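Local coordinates for 27kDa outer membrane protein (Silicibacter pomeroyi, PDB 3GYK), which is probably a thiol-disulfide oxidoreductase, the part modelled here being its DsbA-like thioredoxin domain, at residues P15-P20 with L56-W61; V26-D31 with P146-E151. All blocks are in the same frame, centred on the assembly; numbering follows the deposited sequence.

How the contacts relate
From the N terminus the chain lays down the short edge strand 16-18, turns into strand 24-30, runs through helix 35-50 and returns as strand 54-60, which reaches back to the edge strand in contact 1. Contact 2 closes a far longer loop, from strand 24-30 across the helical part of the domain to strand 147-150. The two loops cross, since segment 26-31 lies between the halves of contact 1 while its partner 146-151 comes after both. The centres of the two contacts are about 9 Å apart, and parallel strands 24-30 and 54-60 join them: V57 N lies 2.8 Å from V26 O, and the Y58 and F30 rings meet edge-to-face. Together they tie four strands of the thioredoxin-type sheet.

Contact 1 (P15-P20 with L56-W61); sequences PVLGNP and LVYREW
L17 and L56 face each other as an antiparallel hydrogen-bonded pair. L17 N gives an almost straight bond (179°) to L56 O at 2.7 Å, in the carbonyl plane, and L56 N returns one to L17 O at 2.9 Å from well above that carbonyl's plane. A third bond, Y58 N to P15 O at 3.0 Å, carries the pairing one step beyond strand 16-18. Between these bonds V16 and V57 form the non-hydrogen-bonded pair, where V16 CA approaches L56 O at 3.4 Å in a CA-H...O contact.

The apolar contacts gather on the face of L17 and L56. With CG anti to its carbonyl carbon (chi1 -73°), L17 crosses the Y58 side chain at about a right angle: L17 CD1 sits over a face of the Y58 ring in a CH-pi contact, 4.3 Å from the centroid, while L17 CD2 reaches Y58 CE2 at 3.9 Å. On the other face V16 and V57 meet through their CG2 methyls.

Strand 16-18 is an outermost strand of the sheet in this chain, with strand 24-30 hydrogen-bonded to the other side of 54-60; helix 84-92 packs against L17 and Y58, and H129 of helix 124-140 touches P15.

Contact 2 (V26-D31 with P146-E151); sequences VVEFFD and PSFVVE
V27 and V149 make one antiparallel hydrogen-bonded pair, F29 and S147 the next. V27 N to V149 O measures 2.8 Å and the return bond, V149 N to V27 O, 2.9 Å. F29 N points nearly head-on at the S147 carbonyl, whereas the opposite bond, S147 N to F29 O, is longer at 3.3 Å. CA-H...O contacts fill the steps between, among them F148 CA to V27 O at 3.1 Å.

Side-chain packing divides by face. E28 and F148 run side by side: with CG anti to the backbone N (chi1 -177°) the extended aliphatic part of E28 brings CG to 3.4 Å from F148 CE1, and its carboxylate lies beside the ring, inclined 31° to it. A glycine here would remove the chain along F148 CE1 and CZ and the buried carboxylate, and would probably open a gap beside the ring, leaving V26 CG1 to hold it from this strand. V26 CG1 meets F148 CD1 at 4.0 Å. On the other face V27 and V149 touch CB to CB at 3.9 Å.

Strand 54-60 pairs with the far edge of 24-30. Helix 124-140 covers F29 and V149, and helix 35-50 lies on the E28 face. The cis-proline P146 touches C34 and C37 of a CxxC at a helix start, consistent with a thioredoxin-type redox site.

Contact 1 (P15-P20 with L56-W61)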
loop_
_atom_site.group_PDB
_atom_site.type_symbol
_atom_site.label_atom_id
_atom_site.label_comp_id
_atom_site.label_asym_id
_atom_site.label_seq_id
_atom_site.Cartn_x
_atom_site.Cartn_y
_atom_site.Cartn_z
ATOM N N PRO A 15 -5.962 -4.057 -0.174
ATOM C CA PRO A 15 -6.735 -2.929 -0.711
ATOM C C PRO A 15 -6.508 -2.669 -2.199
ATOM O O PRO A 15 -5.396 -2.812 -2.703
ATOM C CB PRO A 15 -6.236 -1.731 0.099
ATOM C CG PRO A 15 -5.747 -2.341 1.397
ATOM C CD PRO A 15 -5.164 -3.682 1.014
ATOM N N VAL A 16 -7.578 -2.262 -2.871
ATOM C CA VAL A 16 -7.521 -1.892 -4.271
ATOM C C VAL A 16 -7.888 -0.411 -4.403
ATOM O O VAL A 16 -8.954 0.012 -3.943
ATOM C CB VAL A 16 -8.509 -2.740 -5.101
ATOM C CG1 VAL A 16 -8.602 -2.220 -6.552
ATOM C CG2 VAL A 16 -8.081 -4.230 -5.077
ATOM N N LEU A 17 -7.003 0.355 -5.031
ATOM C CA LEU A 17 -7.248 1.755 -5.360
ATOM C C LEU A 17 -7.200 1.937 -6.866
ATOM O O LEU A 17 -6.980 0.980 -7.588
ATOM C CB LEU A 17 -6.201 2.655 -4.684
ATOM C CG LEU A 17 -6.359 2.832 -3.169
ATOM C CD1 LEU A 17 -5.938 1.576 -2.424
ATOM C CD2 LEU A 17 -5.463 4.003 -2.739
ATOM N N GLY A 18 -7.444 3.161 -7.347
ATOM C CA GLY A 18 -7.399 3.413 -8.795
ATOM C C GLY A 18 -8.627 2.769 -9.408
ATOM O O GLY A 18 -9.703 2.732 -8.783
ATOM N N ASN A 19 -8.495 2.240 -10.621
ATOM C CA ASN A 19 -9.655 1.700 -11.320
ATOM C C ASN A 19 -9.705 0.199 -11.012
ATOM O O ASN A 19 -8.793 -0.531 -11.395
ATOM C CB ASN A 19 -9.494 1.938 -12.835
ATOM C CG ASN A 19 -10.724 1.562 -13.627
ATOM O OD1 ASN A 19 -11.487 0.667 -13.249
ATOM N ND2 ASN A 19 -10.952 2.271 -14.728
ATOM N N PRO A 20 -10.770 -0.283 -10.352
ATOM C CA PRO A 20 -10.749 -1.709 -9.961
ATOM C C PRO A 20 -10.743 -2.656 -11.164
ATOM O O PRO A 20 -10.388 -3.814 -11.013
ATOM C CB PRO A 20 -12.074 -1.895 -9.216
ATOM C CG PRO A 20 -12.545 -0.510 -8.893
ATOM C CD PRO A 20 -12.022 0.385 -9.948
ATOM N N LEU A 56 -4.501 -0.218 -8.611
ATOM C CA LEU A 56 -3.389 -0.122 -7.651
ATOM C C LEU A 56 -3.654 -0.985 -6.421
ATOM O O LEU A 56 -4.630 -0.748 -5.703
ATOM C CB LEU A 56 -3.215 1.332 -7.229
ATOM C CG LEU A 56 -2.208 1.622 -6.129
ATOM C CD1 LEU A 56 -0.824 1.408 -6.692
ATOM C CD2 LEU A 56 -2.383 3.055 -5.718
ATOM N N VAL A 57 -2.790 -1.980 -6.185
ATOM C CA VAL A 57 -2.987 -2.972 -5.111
ATOM C C VAL A 57 -1.946 -2.668 -4.027
ATOM O O VAL A 57 -0.754 -2.496 -4.323
ATOM C CB VAL A 57 -2.860 -4.443 -5.624
ATOM C CG1 VAL A 57 -2.717 -5.442 -4.437
ATOM C CG2 VAL A 57 -4.076 -4.817 -6.493
ATOM N N TYR A 58 -2.386 -2.626 -2.775
ATOM C CA TYR A 58 -1.467 -2.299 -1.683
ATOM C C TYR A 58 -1.094 -3.492 -0.820
ATOM O O TYR A 58 -1.979 -4.252 -0.370
ATOM C CB TYR A 58 -2.098 -1.221 -0.805
ATOM C CG TYR A 58 -1.920 0.195 -1.306
ATOM C CD1 TYR A 58 -1.161 0.485 -2.439
ATOM C CD2 TYR A 58 -2.458 1.246 -0.598
ATOM C CE1 TYR A 58 -0.952 1.814 -2.855
ATOM C CE2 TYR A 58 -2.266 2.565 -1.008
ATOM C CZ TYR A 58 -1.508 2.840 -2.124
ATOM O OH TYR A 58 -1.335 4.148 -2.515
ATOM N N ARG A 59 0.211 -3.643 -0.568
ATOM C CA ARG A 59 0.707 -4.593 0.409
ATOM C C ARG A 59 1.347 -3.786 1.552
ATOM O O ARG A 59 2.421 -3.153 1.388
ATOM C CB ARG A 59 1.793 -5.517 -0.186
ATOM C CG ARG A 59 1.337 -6.463 -1.339
ATOM C CD ARG A 59 0.059 -7.278 -1.050
ATOM N NE ARG A 59 -0.002 -7.892 0.279
ATOM C CZ ARG A 59 -0.891 -8.826 0.606
ATOM N NH1 ARG A 59 -1.749 -9.282 -0.339
ATOM N NH2 ARG A 59 -0.973 -9.272 1.869
ATOM N N GLU A 60 0.686 -3.808 2.695
ATOM C CA GLU A 60 1.260 -3.206 3.902
ATOM C C GLU A 60 2.357 -4.136 4.349
ATOM O O GLU A 60 2.099 -5.310 4.669
ATOM C CB GLU A 60 0.168 -3.103 4.974
ATOM C CG GLU A 60 -0.980 -2.196 4.581
ATOM C CD GLU A 60 -0.766 -0.747 5.082
ATOM O OE1 GLU A 60 0.229 -0.505 5.799
ATOM O OE2 GLU A 60 -1.612 0.125 4.774
ATOM N N TRP A 61 3.592 -3.622 4.366
ATOM C CA TRP A 61 4.761 -4.427 4.720
ATOM C C TRP A 61 5.576 -3.672 5.766
ATOM O O TRP A 61 6.609 -3.051 5.460
ATOM C CB TRP A 61 5.595 -4.738 3.465
ATOM C CG TRP A 61 6.691 -5.728 3.708
ATOM C CD1 TRP A 61 6.720 -6.718 4.666
ATOM C CD2 TRP A 61 7.933 -5.825 2.997
ATOM N NE1 TRP A 61 7.907 -7.413 4.595
ATOM C CE2 TRP A 61 8.662 -6.894 3.579
ATOM C CE3 TRP A 61 8.495 -5.124 1.911
ATOM C CZ2 TRP A 61 9.940 -7.260 3.144
ATOM C CZ3 TRP A 61 9.784 -5.498 1.478
ATOM C CH2 TRP A 61 10.474 -6.545 2.084
#

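Contact 2 (V26-D31 with P146-E151)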
loop_
_atom_site.group_PDB
_atom_site.type_symbol
_atom_site.label_atom_id
_atom_site.label_comp_id
_atom_site.label_asym_id
_atom_site.label_seq_id
_atom_site.Cartn_x
_atom_site.Cartn_y
_atom_site.Cartn_z
ATOM N N VAL A 26 -0.697 -2.237 -10.654
ATOM C CA VAL A 26 0.549 -1.853 -9.980
ATOM C C VAL A 26 0.412 -2.248 -8.529
ATOM O O VAL A 26 -0.569 -1.856 -7.881
ATOM C CB VAL A 26 0.817 -0.326 -10.082
ATOM C CG1 VAL A 26 2.007 0.077 -9.181
ATOM C CG2 VAL A 26 1.053 0.073 -11.531
ATOM N N VAL A 27 1.351 -3.039 -8.015
ATOM C CA VAL A 27 1.320 -3.375 -6.591
ATOM C C VAL A 27 2.422 -2.590 -5.894
ATOM O O VAL A 27 3.539 -2.561 -6.398
ATOM C CB VAL A 27 1.581 -4.888 -6.378
ATOM C CG1 VAL A 27 1.497 -5.230 -4.899
ATOM C CG2 VAL A 27 0.554 -5.735 -7.196
ATOM N N GLU A 28 2.134 -1.971 -4.744
ATOM C CA GLU A 28 3.200 -1.298 -3.990
ATOM C C GLU A 28 3.304 -1.953 -2.617
ATOM O O GLU A 28 2.281 -2.198 -1.961
ATOM C CB GLU A 28 2.871 0.193 -3.785
ATOM C CG GLU A 28 4.031 0.917 -3.063
ATOM C CD GLU A 28 3.777 2.397 -2.752
ATOM O OE1 GLU A 28 2.733 2.942 -3.163
ATOM O OE2 GLU A 28 4.644 2.996 -2.036
ATOM N N PHE A 29 4.540 -2.237 -2.206
ATOM C CA PHE A 29 4.846 -2.722 -0.854
ATOM C C PHE A 29 5.446 -1.518 -0.128
ATOM O O PHE A 29 6.422 -0.915 -0.610
ATOM C CB PHE A 29 5.920 -3.811 -0.929
ATOM C CG PHE A 29 5.424 -5.170 -1.438
ATOM C CD1 PHE A 29 5.399 -6.282 -0.590
ATOM C CD2 PHE A 29 5.048 -5.340 -2.789
ATOM C CE1 PHE A 29 4.986 -7.539 -1.045
ATOM C CE2 PHE A 29 4.637 -6.600 -3.265
ATOM C CZ PHE A 29 4.585 -7.694 -2.400
ATOM N N PHE A 30 4.920 -1.179 1.047
ATOM C CA PHE A 30 5.367 0.061 1.694
ATOM C C PHE A 30 5.270 -0.004 3.225
ATOM O O PHE A 30 4.621 -0.905 3.786
ATOM C CB PHE A 30 4.502 1.249 1.201
ATOM C CG PHE A 30 3.030 1.043 1.432
ATOM C CD1 PHE A 30 2.470 1.298 2.674
ATOM C CD2 PHE A 30 2.215 0.537 0.408
ATOM C CE1 PHE A 30 1.110 1.083 2.907
ATOM C CE2 PHE A 30 0.847 0.296 0.644
ATOM C CZ PHE A 30 0.299 0.583 1.885
ATOM N N ASP A 31 5.925 0.983 3.859
ATOM C CA ASP A 31 6.000 1.123 5.333
ATOM C C ASP A 31 5.823 2.618 5.581
ATOM O O ASP A 31 6.456 3.439 4.901
ATOM C CB ASP A 31 7.383 0.614 5.794
ATOM C CG ASP A 31 7.621 0.748 7.296
ATOM O OD1 ASP A 31 7.531 1.889 7.809
ATOM O OD2 ASP A 31 7.944 -0.279 7.942
ATOM N N PRO A 146 10.312 1.346 -0.758
ATOM C CA PRO A 146 9.184 0.831 -1.563
ATOM C C PRO A 146 9.645 -0.186 -2.590
ATOM O O PRO A 146 10.794 -0.081 -3.091
ATOM C CB PRO A 146 8.623 2.104 -2.259
ATOM C CG PRO A 146 9.804 3.007 -2.365
ATOM C CD PRO A 146 10.729 2.696 -1.191
ATOM N N SER A 147 8.814 -1.199 -2.855
ATOM C CA SER A 147 9.025 -2.068 -4.033
ATOM C C SER A 147 7.703 -2.188 -4.792
ATOM O O SER A 147 6.624 -2.189 -4.192
ATOM C CB SER A 147 9.515 -3.463 -3.635
ATOM O OG SER A 147 10.836 -3.445 -3.096
ATOM N N PHE A 148 7.796 -2.295 -6.113
ATOM C CA PHE A 148 6.603 -2.322 -6.954
ATOM C C PHE A 148 6.578 -3.546 -7.867
ATOM O O PHE A 148 7.607 -4.082 -8.271
ATOM C CB PHE A 148 6.546 -1.069 -7.852
ATOM C CG PHE A 148 6.415 0.223 -7.092
ATOM C CD1 PHE A 148 5.162 0.748 -6.801
ATOM C CD2 PHE A 148 7.549 0.937 -6.715
ATOM C CE1 PHE A 148 5.033 1.989 -6.103
ATOM C CE2 PHE A 148 7.438 2.150 -6.015
ATOM C CZ PHE A 148 6.160 2.673 -5.702
ATOM N N VAL A 149 5.361 -3.953 -8.219
ATOM C CA VAL A 149 5.137 -4.892 -9.324
ATOM C C VAL A 149 4.286 -4.118 -10.305
ATOM O O VAL A 149 3.340 -3.430 -9.899
ATOM C CB VAL A 149 4.307 -6.136 -8.861
ATOM C CG1 VAL A 149 4.045 -7.091 -10.033
ATOM C CG2 VAL A 149 5.011 -6.881 -7.712
ATOM N N VAL A 150 4.620 -4.196 -11.591
ATOM C CA VAL A 150 3.795 -3.577 -12.624
ATOM C C VAL A 150 3.501 -4.692 -13.625
ATOM O O VAL A 150 4.347 -5.001 -14.481
ATOM C CB VAL A 150 4.484 -2.391 -13.352
ATOM C CG1 VAL A 150 3.507 -1.762 -14.415
ATOM C CG2 VAL A 150 4.973 -1.340 -12.319
ATOM N N GLU A 151 2.317 -5.306 -13.483
ATOM C CA GLU A 151 1.926 -6.500 -14.271
ATOM C C GLU A 151 3.020 -7.558 -14.110
ATOM O O GLU A 151 3.262 -7.998 -13.006
ATOM C CB GLU A 151 1.654 -6.199 -15.757
ATOM C CG GLU A 151 0.282 -5.693 -16.097
ATOM C CD GLU A 151 -0.870 -6.574 -15.610
ATOM O OE1 GLU A 151 -1.082 -7.668 -16.156
ATOM O OE2 GLU A 151 -1.607 -6.122 -14.736
#